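Local coordinates for Blr3880 protein (Bradyrhizobium japonicum, PDB 2OOD), which probably catalyses the zinc-dependent hydrolytic deamination of guanine to xanthine and ammonia, at residues T11-V16 with E436-L441; G24-A29 with P374-W379; R188-Y193 with H224-C229. All coordinates share one frame; numbering follows the deposited sequence.

In the fold
From the N terminus, strand 11-15 begins the loop that interaction 1 closes, 420 residues on, at helix 434-447. The chain then passes through 24-29, which starts interaction 2 and meets helix 374-380; this loop is nested inside the first, and the two contacts touch, their centres about 9 Å apart. Interaction 3 is nested within both: helix 179-193 meets the turn after helix 213-225, a short closure across strand 199-205. It lies on the opposite side of the chain's centre, about 37 to 38 Å from the others, centre to centre. Interactions 1 and 2 thus tie strand 11-15 and the connection after it to helices 434-447 and 374-380, while interaction 3 joins neighbouring beta-alpha units of the TIM-type barrel.

Interaction 1 (T11-V16 with E436-L441); sequences TFFDFV and EAASML
With chi1 at -171°, Phe-13 carries its ring opposite its own backbone N and out from strand 11-15 to helix 434-447, where Leu-441, its CG anti to the carbonyl carbon, presents a methyl to it. Leu-441 CD1 sits over one face of the ring as a CH-pi contact, 3.7 Å from the centroid and 20° off the normal, displaced toward the rim on the CD2 and CE2 side. One turn earlier in the helix, Ala-437 CB meets the other flank of the ring obliquely, 3.5 Å from Phe-13 CD1. Ala-438 adds a looser contact, its CB 4.2 Å from Phe-13 CZ. Small residues at both positions let the ring come close to the helix, whose axis runs 82° to that of the strand at a closest approach of 10.0 Å. An alanine in place of Phe-13 would probably leave Leu-441 CD1 without its aromatic face and open a gap between strand and helix. All the touching residues are buried. Backbone bonds from Thr-11 and Phe-13 to Ile-71 join the strand to strand 70-81, and Phe-12 and Asp-14 bond to strand 30-33. Strand 11-15, with these neighbours, and helix 434-447 from the far end of the chain fit the small beta-rich domain that flanks the barrel in amidohydrolases, to which both ends of the chain contribute.

Interaction 2 (G24-A29 with P374-W379); sequences GNEQAA and PYRGFW
Tyr-375, near the start of helix 374-380, turns one face of its ring to the 24-29 loop and meets two of its residues there. Glu-26 CB lies over that face as a CH-pi contact, 4.2 Å from the ring centroid and 27° off the normal, nearest to CG at the inner end of the ring. Farther out and toward the rim, Gln-27 N stands 4.0 Å above the ring plane. At the phenol end, Gln-27 CG comes 3.4 Å from Tyr-375 OH; the Gln-27 chain bends at chi2, and its amide is inclined 52° to the ring. Next in sequence, Arg-376 stays extended from CG to NE and runs across the Glu-26 side chain at about a right angle. Its NE forms a salt bridge with Glu-26 OE1 at 3.4 Å, the carboxylate and guanidinium planes being 66° apart, an oblique meeting and not a flat two-pronged pairing. The same OE1 also lies against the aliphatic part of the arginine, 3.3 Å from Arg-376 CG. Trp-379, at the end of the segment, has its ring edge-to-face with Phe-15 of strand 11-15. Both charged groups have other partners: Glu-26 OE2 bonds to Ser-373 OG, which also bonds to Arg-376 N, while the arginine's NH1 reaches Lys-371 O and its NH2 Glu-368. The contact thus sets a methylene and a peptide group over the tyrosine ring, beside a network of salt bridges and hydrogen bonds in which the Glu-26 to Arg-376 bridge is probably one link among several.

Interaction 3 (R188-Y193 with H224-C229); sequences RLIAQY and HEHPDC
Ile-190 lays its CG2 methyl over one face of the His-226 imidazole, 3.8 Å from the ring centroid and 22° off the normal, a CH-pi contact displaced toward the rim. The nearest ring atom is ND1, 3.6 Å from Ile-190 CG2. The other arm of the isoleucine takes the opposite part of the ring: Ile-190 CD1 is 3.8 Å from His-226 CD2, so the two methyls together span the imidazole. With CG2 anti to the backbone N and CG1 beside it (chi1 -68°), both branches can reach forward from the helix at once. Cys-229, at the far end of the turn that begins with His-226, also meets both methyls: its SG is 3.8 Å from Ile-190 CG2 and 4.0 Å from Ile-190 CD1. Sulfur and imidazole are brought to the same isoleucine by this type I beta turn, closed by the bond from Cys-229 N to His-226 O at 2.9 Å. His-226 is the first residue to leave helical geometry after helix 213-225, and the turn leads into strand 230-234, whose last residue, His-234, is a zinc ligand. The contact itself is apolar packing away from the zinc and guanine site. Helix 179-193 thus meets the loop joining the next barrel helix to its following strand, and strand 199-205, which lies between the two helices in the chain, supplies Tyr-201, touched by both Ile-190 and Cys-229, and Ile-203, touched by Ile-190.

Interaction 1 (T11-V16 with E436-L441)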
ATOM      1  N   THR A  11     -14.818  20.874 -12.631  1.00 41.32           N
ATOM      2  CA  THR A  11     -15.175  19.511 -13.024  1.00 40.29           C
ATOM      3  C   THR A  11     -15.660  18.696 -11.807  1.00 39.99           C
ATOM      4  O   THR A  11     -14.923  18.512 -10.832  1.00 39.96           O
ATOM      5  CB  THR A  11     -13.969  18.795 -13.643  1.00 40.20           C
ATOM      6  OG1 THR A  11     -13.470  19.568 -14.739  1.00 40.47           O
ATOM      7  CG2 THR A  11     -14.369  17.416 -14.139  1.00 41.08           C
ATOM      8  N   PHE A  12     -16.896  18.210 -11.880  1.00 38.58           N
ATOM      9  CA  PHE A  12     -17.506  17.439 -10.800  1.00 38.51           C
ATOM     10  C   PHE A  12     -17.757  15.968 -11.152  1.00 38.77           C
ATOM     11  O   PHE A  12     -18.096  15.639 -12.291  1.00 38.95           O
ATOM     12  CB  PHE A  12     -18.838  18.075 -10.405  1.00 38.71           C
ATOM     13  CG  PHE A  12     -18.701  19.341  -9.624  1.00 38.61           C
ATOM     14  CD1 PHE A  12     -18.511  19.302  -8.251  1.00 39.25           C
ATOM     15  CD2 PHE A  12     -18.773  20.580 -10.255  1.00 39.26           C
ATOM     16  CE1 PHE A  12     -18.399  20.483  -7.506  1.00 39.49           C
ATOM     17  CE2 PHE A  12     -18.661  21.771  -9.518  1.00 39.65           C
ATOM     18  CZ  PHE A  12     -18.474  21.715  -8.143  1.00 39.30           C
ATOM     19  N   PHE A  13     -17.621  15.098 -10.154  1.00 37.70           N
ATOM     20  CA  PHE A  13     -17.842  13.663 -10.324  1.00 35.90           C
ATOM     21  C   PHE A  13     -18.425  13.078  -9.034  1.00 35.71           C
ATOM     22  O   PHE A  13     -17.772  13.079  -7.996  1.00 36.37           O
ATOM     23  CB  PHE A  13     -16.516  12.956 -10.642  1.00 35.52           C
ATOM     24  CG  PHE A  13     -16.668  11.506 -11.055  1.00 34.84           C
ATOM     25  CD1 PHE A  13     -16.647  11.143 -12.398  1.00 33.93           C
ATOM     26  CD2 PHE A  13     -16.823  10.503 -10.103  1.00 34.55           C
ATOM     27  CE1 PHE A  13     -16.778   9.802 -12.784  1.00 33.32           C
ATOM     28  CE2 PHE A  13     -16.954   9.164 -10.487  1.00 33.55           C
ATOM     29  CZ  PHE A  13     -16.930   8.822 -11.828  1.00 32.19           C
ATOM     30  N   ASP A  14     -19.653  12.582  -9.091  1.00 35.24           N
ATOM     31  CA  ASP A  14     -20.257  11.982  -7.909  1.00 35.20           C
ATOM     32  C   ASP A  14     -21.206  10.857  -8.311  1.00 34.98           C
ATOM     33  O   ASP A  14     -21.342  10.549  -9.491  1.00 35.18           O
ATOM     34  CB  ASP A  14     -20.956  13.051  -7.049  1.00 34.87           C
ATOM     35  CG  ASP A  14     -22.174  13.663  -7.722  1.00 35.64           C
ATOM     36  OD1 ASP A  14     -22.151  13.882  -8.955  1.00 34.74           O
ATOM     37  OD2 ASP A  14     -23.154  13.936  -6.999  1.00 35.52           O
ATOM     38  N   PHE A  15     -21.858  10.238  -7.338  1.00 35.06           N
ATOM     39  CA  PHE A  15     -22.743   9.122  -7.636  1.00 36.38           C
ATOM     40  C   PHE A  15     -24.209   9.353  -7.312  1.00 37.31           C
ATOM     41  O   PHE A  15     -24.547  10.110  -6.405  1.00 37.75           O
ATOM     42  CB  PHE A  15     -22.244   7.883  -6.893  1.00 34.69           C
ATOM     43  CG  PHE A  15     -20.895   7.418  -7.348  1.00 33.85           C
ATOM     44  CD1 PHE A  15     -20.774   6.532  -8.407  1.00 32.94           C
ATOM     45  CD2 PHE A  15     -19.739   7.887  -6.739  1.00 33.98           C
ATOM     46  CE1 PHE A  15     -19.521   6.117  -8.856  1.00 32.79           C
ATOM     47  CE2 PHE A  15     -18.476   7.475  -7.185  1.00 34.15           C
ATOM     48  CZ  PHE A  15     -18.375   6.590  -8.244  1.00 33.02           C
ATOM     49  N   VAL A  16     -25.077   8.681  -8.060  1.00 37.59           N
ATOM     50  CA  VAL A  16     -26.516   8.782  -7.859  1.00 38.23           C
ATOM     51  C   VAL A  16     -27.101   7.400  -7.588  1.00 40.51           C
ATOM     52  O   VAL A  16     -28.289   7.266  -7.291  1.00 42.10           O
ATOM     53  CB  VAL A  16     -27.218   9.374  -9.093  1.00 37.50           C
ATOM     54  CG1 VAL A  16     -26.892  10.846  -9.219  1.00 35.73           C
ATOM     55  CG2 VAL A  16     -26.777   8.633 -10.341  1.00 35.08           C
ATOM     56  N   GLU A 436     -13.527   9.057 -18.886  1.00 38.35           N
ATOM     57  CA  GLU A 436     -12.174   9.563 -18.733  1.00 38.04           C
ATOM     58  C   GLU A 436     -11.970   9.975 -17.285  1.00 36.81           C
ATOM     59  O   GLU A 436     -10.887   9.805 -16.737  1.00 36.38           O
ATOM     60  CB  GLU A 436     -11.915  10.756 -19.660  1.00 38.80           C
ATOM     61  CG  GLU A 436     -12.069  10.446 -21.140  1.00 41.80           C
ATOM     62  CD  GLU A 436     -11.521  11.546 -22.037  1.00 43.23           C
ATOM     63  OE1 GLU A 436     -11.878  12.731 -21.829  1.00 44.44           O
ATOM     64  OE2 GLU A 436     -10.736  11.227 -22.957  1.00 44.19           O
ATOM     65  N   ALA A 437     -13.017  10.502 -16.660  1.00 34.62           N
ATOM     66  CA  ALA A 437     -12.927  10.926 -15.272  1.00 33.38           C
ATOM     67  C   ALA A 437     -12.686   9.704 -14.393  1.00 34.08           C
ATOM     68  O   ALA A 437     -11.777   9.689 -13.565  1.00 34.02           O
ATOM     69  CB  ALA A 437     -14.208  11.642 -14.854  1.00 32.22           C
ATOM     70  N   ALA A 438     -13.503   8.674 -14.582  1.00 34.52           N
ATOM     71  CA  ALA A 438     -13.370   7.446 -13.807  1.00 35.32           C
ATOM     72  C   ALA A 438     -11.977   6.870 -14.017  1.00 34.51           C
ATOM     73  O   ALA A 438     -11.323   6.402 -13.087  1.00 33.77           O
ATOM     74  CB  ALA A 438     -14.427   6.440 -14.243  1.00 33.33           C
ATOM     75  N   SER A 439     -11.527   6.923 -15.259  1.00 35.25           N
ATOM     76  CA  SER A 439     -10.224   6.412 -15.624  1.00 36.83           C
ATOM     77  C   SER A 439      -9.082   7.093 -14.852  1.00 36.96           C
ATOM     78  O   SER A 439      -8.127   6.435 -14.450  1.00 36.65           O
ATOM     79  CB  SER A 439     -10.039   6.581 -17.129  1.00 37.86           C
ATOM     80  OG  SER A 439      -9.228   5.556 -17.662  1.00 41.73           O
HETATM   81  N   MSE A 440      -9.179   8.403 -14.640  1.00 37.85           N
HETATM   82  CA  MSE A 440      -8.143   9.140 -13.906  1.00 38.06           C
HETATM   83  C   MSE A 440      -8.269   8.935 -12.399  1.00 36.15           C
HETATM   84  O   MSE A 440      -7.284   9.037 -11.667  1.00 34.69           O
HETATM   85  CB  MSE A 440      -8.226  10.636 -14.202  1.00 40.90           C
HETATM   86  CG  MSE A 440      -8.210  10.975 -15.665  1.00 47.45           C
HETATM   87 SE   MSE A 440      -8.045  12.894 -15.968  1.00 54.05          SE
HETATM   88  CE  MSE A 440      -7.159  12.827 -17.701  1.00 54.39           C
ATOM     89  N   LEU A 441      -9.489   8.673 -11.941  1.00 33.84           N
ATOM     90  CA  LEU A 441      -9.741   8.437 -10.529  1.00 32.43           C
ATOM     91  C   LEU A 441      -9.123   7.101 -10.128  1.00 32.94           C
ATOM     92  O   LEU A 441      -8.683   6.927  -8.994  1.00 33.20           O
ATOM     93  CB  LEU A 441     -11.244   8.440 -10.237  1.00 30.26           C
ATOM     94  CG  LEU A 441     -11.946   9.800 -10.240  1.00 29.97           C
ATOM     95  CD1 LEU A 441     -13.433   9.602 -10.055  1.00 28.25           C
ATOM     96  CD2 LEU A 441     -11.390  10.679  -9.134  1.00 27.93           C
TER

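Interaction 2 (G24-A29 with P374-W379)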
ATOM      1  N   GLY A  24     -21.424  -4.201 -15.999  1.00 38.91           N
ATOM      2  CA  GLY A  24     -21.199  -3.904 -17.402  1.00 38.75           C
ATOM      3  C   GLY A  24     -21.620  -2.517 -17.845  1.00 39.70           C
ATOM      4  O   GLY A  24     -21.459  -2.160 -19.015  1.00 40.11           O
ATOM      5  N   ASN A  25     -22.142  -1.723 -16.915  1.00 39.53           N
ATOM      6  CA  ASN A  25     -22.592  -0.376 -17.244  1.00 39.43           C
ATOM      7  C   ASN A  25     -22.594   0.515 -16.009  1.00 40.36           C
ATOM      8  O   ASN A  25     -23.582   1.187 -15.708  1.00 40.47           O
ATOM      9  CB  ASN A  25     -23.993  -0.452 -17.842  1.00 38.56           C
ATOM     10  CG  ASN A  25     -24.469   0.870 -18.352  1.00 38.49           C
ATOM     11  OD1 ASN A  25     -23.749   1.559 -19.085  1.00 38.94           O
ATOM     12  ND2 ASN A  25     -25.689   1.243 -17.979  1.00 36.05           N
ATOM     13  N   GLU A  26     -21.468   0.531 -15.308  1.00 41.05           N
ATOM     14  CA  GLU A  26     -21.330   1.302 -14.084  1.00 39.62           C
ATOM     15  C   GLU A  26     -21.437   2.807 -14.265  1.00 38.55           C
ATOM     16  O   GLU A  26     -21.800   3.511 -13.323  1.00 37.60           O
ATOM     17  CB  GLU A  26     -20.010   0.946 -13.412  1.00 41.08           C
ATOM     18  CG  GLU A  26     -19.750  -0.545 -13.380  1.00 44.04           C
ATOM     19  CD  GLU A  26     -18.651  -0.923 -12.409  1.00 46.25           C
ATOM     20  OE1 GLU A  26     -18.902  -0.887 -11.187  1.00 47.74           O
ATOM     21  OE2 GLU A  26     -17.533  -1.248 -12.860  1.00 48.91           O
ATOM     22  N   GLN A  27     -21.138   3.297 -15.467  1.00 39.24           N
ATOM     23  CA  GLN A  27     -21.209   4.731 -15.759  1.00 39.32           C
ATOM     24  C   GLN A  27     -22.562   5.287 -15.328  1.00 38.35           C
ATOM     25  O   GLN A  27     -22.668   6.428 -14.893  1.00 37.64           O
ATOM     26  CB  GLN A  27     -21.036   4.992 -17.255  1.00 42.29           C
ATOM     27  CG  GLN A  27     -19.791   4.380 -17.880  1.00 50.26           C
ATOM     28  CD  GLN A  27     -19.886   2.857 -18.071  1.00 53.78           C
ATOM     29  OE1 GLN A  27     -19.567   2.060 -17.168  1.00 54.64           O
ATOM     30  NE2 GLN A  27     -20.338   2.448 -19.262  1.00 57.34           N
ATOM     31  N   ALA A  28     -23.591   4.461 -15.461  1.00 37.55           N
ATOM     32  CA  ALA A  28     -24.948   4.834 -15.109  1.00 36.43           C
ATOM     33  C   ALA A  28     -25.117   5.178 -13.638  1.00 38.05           C
ATOM     34  O   ALA A  28     -26.123   5.779 -13.253  1.00 39.18           O
ATOM     35  CB  ALA A  28     -25.895   3.706 -15.478  1.00 35.97           C
ATOM     36  N   ALA A  29     -24.158   4.792 -12.805  1.00 37.84           N
ATOM     37  CA  ALA A  29     -24.271   5.084 -11.382  1.00 38.04           C
ATOM     38  C   ALA A  29     -23.585   6.405 -11.063  1.00 38.41           C
ATOM     39  O   ALA A  29     -23.839   7.012 -10.022  1.00 39.26           O
ATOM     40  CB  ALA A  29     -23.658   3.949 -10.557  1.00 37.55           C
ATOM     41  N   PRO A 374     -13.001   2.110 -10.395  1.00 34.02           N
ATOM     42  CA  PRO A 374     -12.974   3.460  -9.835  1.00 33.24           C
ATOM     43  C   PRO A 374     -14.393   3.863  -9.450  1.00 33.70           C
ATOM     44  O   PRO A 374     -14.590   4.693  -8.569  1.00 33.45           O
ATOM     45  CB  PRO A 374     -12.390   4.294 -10.971  1.00 32.60           C
ATOM     46  CG  PRO A 374     -12.783   3.546 -12.183  1.00 32.77           C
ATOM     47  CD  PRO A 374     -12.519   2.119 -11.782  1.00 33.55           C
ATOM     48  N   TYR A 375     -15.380   3.251 -10.100  1.00 32.91           N
ATOM     49  CA  TYR A 375     -16.782   3.529  -9.805  1.00 32.74           C
ATOM     50  C   TYR A 375     -17.175   2.961  -8.453  1.00 32.66           C
ATOM     51  O   TYR A 375     -17.777   3.653  -7.633  1.00 33.79           O
ATOM     52  CB  TYR A 375     -17.682   2.924 -10.877  1.00 33.64           C
ATOM     53  CG  TYR A 375     -17.564   3.598 -12.219  1.00 34.22           C
ATOM     54  CD1 TYR A 375     -18.238   4.779 -12.490  1.00 33.80           C
ATOM     55  CD2 TYR A 375     -16.780   3.051 -13.218  1.00 34.26           C
ATOM     56  CE1 TYR A 375     -18.136   5.395 -13.731  1.00 34.30           C
ATOM     57  CE2 TYR A 375     -16.668   3.658 -14.458  1.00 34.74           C
ATOM     58  CZ  TYR A 375     -17.349   4.827 -14.713  1.00 34.94           C
ATOM     59  OH  TYR A 375     -17.238   5.408 -15.961  1.00 35.98           O
ATOM     60  N   ARG A 376     -16.837   1.696  -8.230  1.00 32.71           N
ATOM     61  CA  ARG A 376     -17.148   1.013  -6.980  1.00 32.13           C
ATOM     62  C   ARG A 376     -16.349   1.563  -5.803  1.00 31.87           C
ATOM     63  O   ARG A 376     -16.876   1.740  -4.703  1.00 30.77           O
ATOM     64  CB  ARG A 376     -16.869  -0.486  -7.126  1.00 33.46           C
ATOM     65  CG  ARG A 376     -17.814  -1.226  -8.058  1.00 35.61           C
ATOM     66  CD  ARG A 376     -17.333  -2.643  -8.319  1.00 36.78           C
ATOM     67  NE  ARG A 376     -18.328  -3.432  -9.040  1.00 40.02           N
ATOM     68  CZ  ARG A 376     -18.128  -4.675  -9.473  1.00 40.04           C
ATOM     69  NH1 ARG A 376     -16.966  -5.267  -9.259  1.00 40.66           N
ATOM     70  NH2 ARG A 376     -19.090  -5.328 -10.110  1.00 40.08           N
ATOM     71  N   GLY A 377     -15.069   1.827  -6.042  1.00 32.00           N
ATOM     72  CA  GLY A 377     -14.213   2.340  -4.988  1.00 32.95           C
ATOM     73  C   GLY A 377     -14.601   3.715  -4.490  1.00 34.03           C
ATOM     74  O   GLY A 377     -14.663   3.953  -3.287  1.00 34.74           O
ATOM     75  N   PHE A 378     -14.860   4.629  -5.414  1.00 35.02           N
ATOM     76  CA  PHE A 378     -15.236   5.982  -5.043  1.00 35.28           C
ATOM     77  C   PHE A 378     -16.666   6.145  -4.572  1.00 35.75           C
ATOM     78  O   PHE A 378     -16.991   7.128  -3.911  1.00 36.10           O
ATOM     79  CB  PHE A 378     -14.918   6.930  -6.185  1.00 32.98           C
ATOM     80  CG  PHE A 378     -13.516   7.414  -6.142  1.00 33.35           C
ATOM     81  CD1 PHE A 378     -13.124   8.325  -5.163  1.00 32.04           C
ATOM     82  CD2 PHE A 378     -12.554   6.903  -7.006  1.00 32.67           C
ATOM     83  CE1 PHE A 378     -11.801   8.716  -5.044  1.00 30.69           C
ATOM     84  CE2 PHE A 378     -11.221   7.291  -6.892  1.00 31.44           C
ATOM     85  CZ  PHE A 378     -10.849   8.197  -5.906  1.00 30.89           C
ATOM     86  N   TRP A 379     -17.519   5.189  -4.916  1.00 35.62           N
ATOM     87  CA  TRP A 379     -18.891   5.220  -4.459  1.00 35.73           C
ATOM     88  C   TRP A 379     -18.813   4.780  -2.995  1.00 36.28           C
ATOM     89  O   TRP A 379     -19.503   5.316  -2.137  1.00 37.89           O
ATOM     90  CB  TRP A 379     -19.743   4.229  -5.253  1.00 35.95           C
ATOM     91  CG  TRP A 379     -21.131   4.026  -4.673  1.00 36.09           C
ATOM     92  CD1 TRP A 379     -22.222   4.822  -4.861  1.00 35.77           C
ATOM     93  CD2 TRP A 379     -21.551   2.974  -3.789  1.00 35.81           C
ATOM     94  NE1 TRP A 379     -23.294   4.333  -4.153  1.00 35.80           N
ATOM     95  CE2 TRP A 379     -22.909   3.201  -3.487  1.00 35.57           C
ATOM     96  CE3 TRP A 379     -20.911   1.866  -3.225  1.00 34.53           C
ATOM     97  CZ2 TRP A 379     -23.636   2.355  -2.647  1.00 35.00           C
ATOM     98  CZ3 TRP A 379     -21.637   1.026  -2.387  1.00 34.74           C
ATOM     99  CH2 TRP A 379     -22.983   1.276  -2.108  1.00 35.28           C
TER

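Interaction 3 (R188-Y193 with H224-C229)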
ATOM      1  N   ARG A 188     -24.213  10.919  29.914  1.00 41.01           N
ATOM      2  CA  ARG A 188     -23.897  12.335  29.994  1.00 40.64           C
ATOM      3  C   ARG A 188     -23.477  12.862  28.629  1.00 41.60           C
ATOM      4  O   ARG A 188     -23.971  13.896  28.172  1.00 42.09           O
ATOM      5  CB  ARG A 188     -22.763  12.567  31.000  1.00 40.27           C
ATOM      6  CG  ARG A 188     -22.285  14.007  31.078  1.00 39.11           C
ATOM      7  CD  ARG A 188     -21.376  14.218  32.274  1.00 39.12           C
ATOM      8  NE  ARG A 188     -20.070  13.587  32.101  1.00 41.46           N
ATOM      9  CZ  ARG A 188     -19.180  13.949  31.176  1.00 42.39           C
ATOM     10  NH1 ARG A 188     -19.455  14.940  30.330  1.00 43.35           N
ATOM     11  NH2 ARG A 188     -18.007  13.327  31.103  1.00 42.41           N
ATOM     12  N   LEU A 189     -22.570  12.133  27.980  1.00 40.70           N
ATOM     13  CA  LEU A 189     -22.051  12.528  26.679  1.00 39.65           C
ATOM     14  C   LEU A 189     -23.130  12.579  25.608  1.00 40.26           C
ATOM     15  O   LEU A 189     -23.084  13.432  24.720  1.00 40.78           O
ATOM     16  CB  LEU A 189     -20.920  11.587  26.263  1.00 37.53           C
ATOM     17  CG  LEU A 189     -19.740  11.569  27.238  1.00 35.47           C
ATOM     18  CD1 LEU A 189     -18.740  10.520  26.805  1.00 34.69           C
ATOM     19  CD2 LEU A 189     -19.091  12.940  27.300  1.00 33.41           C
ATOM     20  N   ILE A 190     -24.099  11.672  25.685  1.00 40.01           N
ATOM     21  CA  ILE A 190     -25.188  11.664  24.711  1.00 40.55           C
ATOM     22  C   ILE A 190     -25.996  12.941  24.903  1.00 41.54           C
ATOM     23  O   ILE A 190     -26.478  13.544  23.942  1.00 42.14           O
ATOM     24  CB  ILE A 190     -26.124  10.445  24.903  1.00 40.40           C
ATOM     25  CG1 ILE A 190     -25.372   9.156  24.545  1.00 39.79           C
ATOM     26  CG2 ILE A 190     -27.369  10.601  24.043  1.00 38.30           C
ATOM     27  CD1 ILE A 190     -26.094   7.879  24.919  1.00 40.19           C
ATOM     28  N   ALA A 191     -26.122  13.352  26.161  1.00 42.38           N
ATOM     29  CA  ALA A 191     -26.854  14.560  26.515  1.00 41.46           C
ATOM     30  C   ALA A 191     -26.185  15.774  25.890  1.00 42.35           C
ATOM     31  O   ALA A 191     -26.793  16.494  25.096  1.00 42.77           O
ATOM     32  CB  ALA A 191     -26.893  14.711  28.028  1.00 40.47           C
ATOM     33  N   GLN A 192     -24.923  15.981  26.247  1.00 42.68           N
ATOM     34  CA  GLN A 192     -24.152  17.112  25.744  1.00 44.28           C
ATOM     35  C   GLN A 192     -23.863  17.177  24.252  1.00 43.30           C
ATOM     36  O   GLN A 192     -23.798  18.273  23.694  1.00 43.73           O
ATOM     37  CB  GLN A 192     -22.809  17.199  26.463  1.00 46.53           C
ATOM     38  CG  GLN A 192     -22.892  17.676  27.890  1.00 51.17           C
ATOM     39  CD  GLN A 192     -21.555  18.189  28.379  1.00 53.57           C
ATOM     40  OE1 GLN A 192     -20.819  18.843  27.623  1.00 54.80           O
ATOM     41  NE2 GLN A 192     -21.230  17.911  29.648  1.00 54.98           N
ATOM     42  N   TYR A 193     -23.698  16.031  23.598  1.00 42.05           N
ATOM     43  CA  TYR A 193     -23.326  16.063  22.192  1.00 39.67           C
ATOM     44  C   TYR A 193     -24.224  15.498  21.115  1.00 39.32           C
ATOM     45  O   TYR A 193     -24.313  16.078  20.030  1.00 39.71           O
ATOM     46  CB  TYR A 193     -21.947  15.438  22.049  1.00 38.38           C
ATOM     47  CG  TYR A 193     -20.930  16.055  22.976  1.00 37.79           C
ATOM     48  CD1 TYR A 193     -20.449  17.339  22.757  1.00 37.07           C
ATOM     49  CD2 TYR A 193     -20.446  15.353  24.070  1.00 37.34           C
ATOM     50  CE1 TYR A 193     -19.503  17.909  23.603  1.00 37.93           C
ATOM     51  CE2 TYR A 193     -19.499  15.913  24.927  1.00 38.18           C
ATOM     52  CZ  TYR A 193     -19.029  17.190  24.687  1.00 38.74           C
ATOM     53  OH  TYR A 193     -18.068  17.740  25.516  1.00 39.58           O
ATOM     54  N   HIS A 224     -31.572   1.566  24.134  1.00 42.65           N
ATOM     55  CA  HIS A 224     -33.013   1.552  24.364  1.00 44.05           C
ATOM     56  C   HIS A 224     -33.562   2.913  24.783  1.00 43.73           C
ATOM     57  O   HIS A 224     -34.671   3.294  24.389  1.00 43.74           O
ATOM     58  CB  HIS A 224     -33.384   0.537  25.440  1.00 44.08           C
ATOM     59  CG  HIS A 224     -34.850   0.506  25.736  1.00 45.87           C
ATOM     60  ND1 HIS A 224     -35.352   0.429  27.018  1.00 45.69           N
ATOM     61  CD2 HIS A 224     -35.924   0.560  24.912  1.00 46.04           C
ATOM     62  CE1 HIS A 224     -36.673   0.438  26.971  1.00 45.85           C
ATOM     63  NE2 HIS A 224     -37.046   0.517  25.705  1.00 46.19           N
ATOM     64  N   GLU A 225     -32.791   3.628  25.595  1.00 42.54           N
ATOM     65  CA  GLU A 225     -33.191   4.944  26.083  1.00 42.74           C
ATOM     66  C   GLU A 225     -32.828   6.031  25.071  1.00 44.15           C
ATOM     67  O   GLU A 225     -33.233   7.182  25.221  1.00 45.25           O
ATOM     68  CB  GLU A 225     -32.500   5.243  27.424  1.00 41.68           C
ATOM     69  CG  GLU A 225     -32.580   4.098  28.438  1.00 40.38           C
ATOM     70  CD  GLU A 225     -31.766   4.348  29.705  1.00 40.12           C
ATOM     71  OE1 GLU A 225     -30.883   5.236  29.685  1.00 40.32           O
ATOM     72  OE2 GLU A 225     -31.998   3.646  30.719  1.00 39.59           O
ATOM     73  N   HIS A 226     -32.071   5.663  24.040  1.00 44.57           N
ATOM     74  CA  HIS A 226     -31.640   6.614  23.018  1.00 42.64           C
ATOM     75  C   HIS A 226     -31.646   5.958  21.641  1.00 43.67           C
ATOM     76  O   HIS A 226     -30.612   5.829  20.987  1.00 44.35           O
ATOM     77  CB  HIS A 226     -30.238   7.101  23.357  1.00 42.89           C
ATOM     78  CG  HIS A 226     -30.164   7.844  24.651  1.00 42.65           C
ATOM     79  ND1 HIS A 226     -30.560   9.158  24.776  1.00 42.81           N
ATOM     80  CD2 HIS A 226     -29.774   7.449  25.887  1.00 42.50           C
ATOM     81  CE1 HIS A 226     -30.417   9.542  26.032  1.00 42.78           C
ATOM     82  NE2 HIS A 226     -29.942   8.523  26.727  1.00 42.58           N
ATOM     83  N   PRO A 227     -32.830   5.559  21.171  1.00 42.91           N
ATOM     84  CA  PRO A 227     -32.996   4.906  19.873  1.00 42.06           C
ATOM     85  C   PRO A 227     -32.312   5.584  18.686  1.00 42.29           C
ATOM     86  O   PRO A 227     -31.954   4.919  17.709  1.00 42.36           O
ATOM     87  CB  PRO A 227     -34.514   4.858  19.713  1.00 42.39           C
ATOM     88  CG  PRO A 227     -34.963   6.083  20.455  1.00 42.86           C
ATOM     89  CD  PRO A 227     -34.132   5.982  21.708  1.00 42.71           C
ATOM     90  N   ASP A 228     -32.119   6.897  18.768  1.00 41.35           N
ATOM     91  CA  ASP A 228     -31.506   7.632  17.664  1.00 40.16           C
ATOM     92  C   ASP A 228     -29.995   7.477  17.590  1.00 38.90           C
ATOM     93  O   ASP A 228     -29.395   7.754  16.552  1.00 37.71           O
ATOM     94  CB  ASP A 228     -31.857   9.120  17.765  1.00 41.32           C
ATOM     95  CG  ASP A 228     -31.669   9.855  16.449  1.00 43.19           C
ATOM     96  OD1 ASP A 228     -32.390   9.523  15.476  1.00 44.08           O
ATOM     97  OD2 ASP A 228     -30.802  10.760  16.387  1.00 44.25           O
ATOM     98  N   CYS A 229     -29.385   7.038  18.686  1.00 37.58           N
ATOM     99  CA  CYS A 229     -27.938   6.857  18.722  1.00 38.54           C
ATOM    100  C   CYS A 229     -27.430   5.675  17.899  1.00 38.67           C
ATOM    101  O   CYS A 229     -28.114   4.666  17.744  1.00 39.10           O
ATOM    102  CB  CYS A 229     -27.456   6.681  20.163  1.00 39.14           C
ATOM    103  SG  CYS A 229     -27.326   8.192  21.118  1.00 42.63           S
TER